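Local atomic coordinates of lipoate-protein ligase 1 (Plasmodium falciparum, PDB entry 5T8U), a protein that belongs to the lipoate-protein ligase family and carries a lipoyl protein ligase A/B catalytic domain with lipoic acid bound in its pocket. Residues Glu53-Leu58 / Thr109-Asn114. Numbering follows the deposited sequence.
Sequences EPILFL and TFLNNN
Pro54 lies beside Asn112, just before the first paired residues of the two strands: the proline CB packs 3.7 Å from ND2 of the asparagine, an amide nitrogen that is hydrogen-bonded to Tyr228 OH. At Ile55 the antiparallel pairing is a hydrogen-bonded one, with Ile55 N donating to Leu111 O in the carbonyl plane and Leu111 N returning a bond to Ile55 O (2.9 Å, 164° at the hydrogen). Phe110 CA makes a CA-H...O contact with Ile55 O at 3.3 Å, and a water is placed to donate to Ile55 O or to Asn112 OD1, with more acceptors in reach than it has protons. On the face that also carries Phe57 and Thr109, Ile55 CB touches Leu111 CB at 3.9 Å, and their CD1 methyls meet farther out. Leu56 lies opposite Phe110 in a non-hydrogen-bonded pair on the other face, beneath helix 213-227. With CG anti to the backbone N (chi1 167°), the leucine places CD1 over one face of the phenylalanine ring, 4.2 Å from its centroid and displaced toward the rim, a CH-pi contact; Phe224 touches both side chains. Phe57 restores the hydrogen-bonded pattern with Thr109: Phe57 N to Thr109 O is 2.9 Å, whereas the return bond from Thr109 N to Phe57 O is weak, with only 128° at the hydrogen. Phe57 CB stands 4.1 Å from Thr109 CB, and the threonine hydroxyl is hydrogen-bonded to Trp59 NE1 and Glu29 OE2. Strands 55-59 and 105-112 are thus neighbours inside the mixed sheet of the catalytic domain, with 13-17 flanking the former. Chemically, the backbone bonds fix the register, apolar contacts pack Ile55 on Leu111 and Leu56 on Phe110, and Thr109, its side chain about 6 Å from lipoic acid, is consistent with a second-shell residue helping to orient the pocket-lining Trp59 indole.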
ATOM      1  N   GLU A  53     -15.288   9.495  -9.047  1.00 67.77           N
ATOM      2  CA  GLU A  53     -16.085   8.741  -8.093  1.00 63.57           C
ATOM      3  C   GLU A  53     -15.255   7.642  -7.446  1.00 57.63           C
ATOM      4  O   GLU A  53     -14.130   7.357  -7.868  1.00 54.14           O
ATOM      5  CB  GLU A  53     -17.305   8.145  -8.798  1.00 65.09           C
ATOM      6  CG  GLU A  53     -18.287   9.170  -9.330  1.00 68.04           C
ATOM      7  CD  GLU A  53     -19.058   9.868  -8.229  1.00 70.28           C
ATOM      8  OE1 GLU A  53     -18.691  11.008  -7.874  1.00 71.53           O
ATOM      9  OE2 GLU A  53     -20.028   9.273  -7.713  1.00 70.40           O
ATOM     10  N   PRO A  54     -15.782   6.993  -6.405  1.00 56.23           N
ATOM     11  CA  PRO A  54     -15.012   5.944  -5.727  1.00 54.87           C
ATOM     12  C   PRO A  54     -14.756   4.738  -6.620  1.00 55.57           C
ATOM     13  O   PRO A  54     -15.518   4.441  -7.542  1.00 53.00           O
ATOM     14  CB  PRO A  54     -15.901   5.564  -4.535  1.00 54.85           C
ATOM     15  CG  PRO A  54     -16.827   6.717  -4.351  1.00 55.80           C
ATOM     16  CD  PRO A  54     -17.056   7.266  -5.718  1.00 56.79           C
ATOM     17  N   ILE A  55     -13.662   4.036  -6.320  1.00 58.82           N
ATOM     18  CA  ILE A  55     -13.291   2.806  -7.010  1.00 57.70           C
ATOM     19  C   ILE A  55     -12.926   1.753  -5.976  1.00 56.77           C
ATOM     20  O   ILE A  55     -12.212   2.040  -5.007  1.00 55.27           O
ATOM     21  CB  ILE A  55     -12.109   3.019  -7.980  1.00 56.98           C
ATOM     22  CG1 ILE A  55     -12.525   3.956  -9.111  1.00 58.41           C
ATOM     23  CG2 ILE A  55     -11.603   1.678  -8.526  1.00 57.39           C
ATOM     24  CD1 ILE A  55     -11.431   4.257 -10.114  1.00 58.33           C
ATOM     25  N   LEU A  56     -13.409   0.532  -6.194  1.00 54.55           N
ATOM     26  CA  LEU A  56     -12.959  -0.643  -5.462  1.00 54.61           C
ATOM     27  C   LEU A  56     -12.377  -1.631  -6.459  1.00 57.33           C
ATOM     28  O   LEU A  56     -13.049  -2.006  -7.422  1.00 58.52           O
ATOM     29  CB  LEU A  56     -14.104  -1.295  -4.681  1.00 54.67           C
ATOM     30  CG  LEU A  56     -13.817  -2.696  -4.128  1.00 54.58           C
ATOM     31  CD1 LEU A  56     -12.593  -2.690  -3.223  1.00 54.23           C
ATOM     32  CD2 LEU A  56     -15.026  -3.234  -3.385  1.00 55.08           C
ATOM     33  N   PHE A  57     -11.135  -2.052  -6.231  1.00 61.06           N
ATOM     34  CA  PHE A  57     -10.438  -2.965  -7.129  1.00 61.54           C
ATOM     35  C   PHE A  57      -9.976  -4.180  -6.338  1.00 63.55           C
ATOM     36  O   PHE A  57      -9.234  -4.042  -5.360  1.00 63.02           O
ATOM     37  CB  PHE A  57      -9.253  -2.267  -7.800  1.00 60.19           C
ATOM     38  CG  PHE A  57      -8.323  -3.203  -8.520  1.00 59.92           C
ATOM     39  CD1 PHE A  57      -8.817  -4.143  -9.407  1.00 60.30           C
ATOM     40  CD2 PHE A  57      -6.952  -3.131  -8.322  1.00 58.80           C
ATOM     41  CE1 PHE A  57      -7.968  -5.003 -10.074  1.00 61.14           C
ATOM     42  CE2 PHE A  57      -6.096  -3.989  -8.990  1.00 59.65           C
ATOM     43  CZ  PHE A  57      -6.606  -4.926  -9.868  1.00 60.52           C
ATOM     44  N   LEU A  58     -10.406  -5.364  -6.767  1.00 65.29           N
ATOM     45  CA  LEU A  58     -10.117  -6.608  -6.065  1.00 66.09           C
ATOM     46  C   LEU A  58      -9.153  -7.455  -6.882  1.00 64.72           C
ATOM     47  O   LEU A  58      -9.268  -7.533  -8.109  1.00 67.24           O
ATOM     48  CB  LEU A  58     -11.407  -7.384  -5.795  1.00 67.10           C
ATOM     49  CG  LEU A  58     -12.313  -6.716  -4.760  1.00 68.73           C
ATOM     50  CD1 LEU A  58     -13.776  -7.055  -5.002  1.00 69.96           C
ATOM     51  CD2 LEU A  58     -11.890  -7.127  -3.360  1.00 69.58           C
ATOM     52  N   THR A 109      -8.265  -2.506  -3.111  1.00 62.13           N
ATOM     53  CA  THR A 109      -7.692  -1.199  -3.423  1.00 57.92           C
ATOM     54  C   THR A 109      -8.832  -0.202  -3.567  1.00 58.51           C
ATOM     55  O   THR A 109      -9.596  -0.264  -4.536  1.00 60.35           O
ATOM     56  CB  THR A 109      -6.852  -1.251  -4.699  1.00 55.27           C
ATOM     57  OG1 THR A 109      -5.801  -2.214  -4.545  1.00 54.34           O
ATOM     58  CG2 THR A 109      -6.245   0.117  -5.010  1.00 54.80           C
ATOM     59  N   PHE A 110      -8.947   0.709  -2.605  1.00 52.87           N
ATOM     60  CA  PHE A 110      -9.905   1.802  -2.680  1.00 51.51           C
ATOM     61  C   PHE A 110      -9.223   3.031  -3.268  1.00 55.09           C
ATOM     62  O   PHE A 110      -8.152   3.434  -2.802  1.00 53.83           O
ATOM     63  CB  PHE A 110     -10.467   2.133  -1.297  1.00 52.12           C
ATOM     64  CG  PHE A 110     -11.316   1.049  -0.705  1.00 53.69           C
ATOM     65  CD1 PHE A 110     -12.657   0.940  -1.040  1.00 54.89           C
ATOM     66  CD2 PHE A 110     -10.782   0.149   0.200  1.00 53.31           C
ATOM     67  CE1 PHE A 110     -13.443  -0.054  -0.491  1.00 54.16           C
ATOM     68  CE2 PHE A 110     -11.567  -0.847   0.753  1.00 55.20           C
ATOM     69  CZ  PHE A 110     -12.898  -0.948   0.406  1.00 54.15           C
ATOM     70  N   LEU A 111      -9.841   3.621  -4.289  1.00 60.51           N
ATOM     71  CA  LEU A 111      -9.390   4.891  -4.844  1.00 64.77           C
ATOM     72  C   LEU A 111     -10.495   5.917  -4.652  1.00 66.24           C
ATOM     73  O   LEU A 111     -11.667   5.626  -4.915  1.00 66.42           O
ATOM     74  CB  LEU A 111      -9.031   4.772  -6.328  1.00 65.90           C
ATOM     75  CG  LEU A 111      -8.078   3.643  -6.714  1.00 66.38           C
ATOM     76  CD1 LEU A 111      -7.798   3.685  -8.204  1.00 66.99           C
ATOM     77  CD2 LEU A 111      -6.782   3.732  -5.927  1.00 66.82           C
ATOM     78  N   ASN A 112     -10.124   7.111  -4.191  1.00 67.19           N
ATOM     79  CA  ASN A 112     -11.108   8.147  -3.912  1.00 66.86           C
ATOM     80  C   ASN A 112     -10.560   9.509  -4.312  1.00 71.90           C
ATOM     81  O   ASN A 112      -9.359   9.685  -4.523  1.00 67.20           O
ATOM     82  CB  ASN A 112     -11.507   8.158  -2.432  1.00 66.11           C
ATOM     83  CG  ASN A 112     -12.215   6.887  -2.011  1.00 66.06           C
ATOM     84  OD1 ASN A 112     -11.576   5.880  -1.704  1.00 65.48           O
ATOM     85  ND2 ASN A 112     -13.542   6.928  -1.989  1.00 65.92           N
ATOM     86  N   ASN A 113     -11.474  10.476  -4.422  1.00 90.11           N
ATOM     87  CA  ASN A 113     -11.075  11.855  -4.684  1.00 97.89           C
ATOM     88  C   ASN A 113     -10.397  12.469  -3.465  1.00 95.07           C
ATOM     89  O   ASN A 113      -9.417  13.211  -3.598  1.00 99.72           O
ATOM     90  CB  ASN A 113     -12.295  12.679  -5.093  1.00101.84           C
ATOM     91  CG  ASN A 113     -11.979  14.152  -5.261  1.00107.01           C
ATOM     92  OD1 ASN A 113     -10.832  14.530  -5.500  1.00109.48           O
ATOM     93  ND2 ASN A 113     -13.000  14.992  -5.135  1.00108.55           N
ATOM     94  N   ASN A 114     -10.905  12.171  -2.274  0.86 80.36           N
ATOM     95  CA  ASN A 114     -10.333  12.633  -1.019  0.86 78.26           C
ATOM     96  C   ASN A 114      -9.978  11.429  -0.155  0.86 73.06           C
ATOM     97  O   ASN A 114     -10.314  10.286  -0.474  0.86 71.85           O
ATOM     98  CB  ASN A 114     -11.310  13.554  -0.276  0.86 84.20           C
ATOM     99  CG  ASN A 114     -11.676  14.785  -1.084  0.86 88.87           C
ATOM    100  OD1 ASN A 114     -10.904  15.241  -1.928  0.86 90.41           O
ATOM    101  ND2 ASN A 114     -12.859  15.331  -0.827  0.86 90.56           N
TER
HETATM  102  O   HOH W   1     -13.496   3.573  -2.800  1.00 34.59           O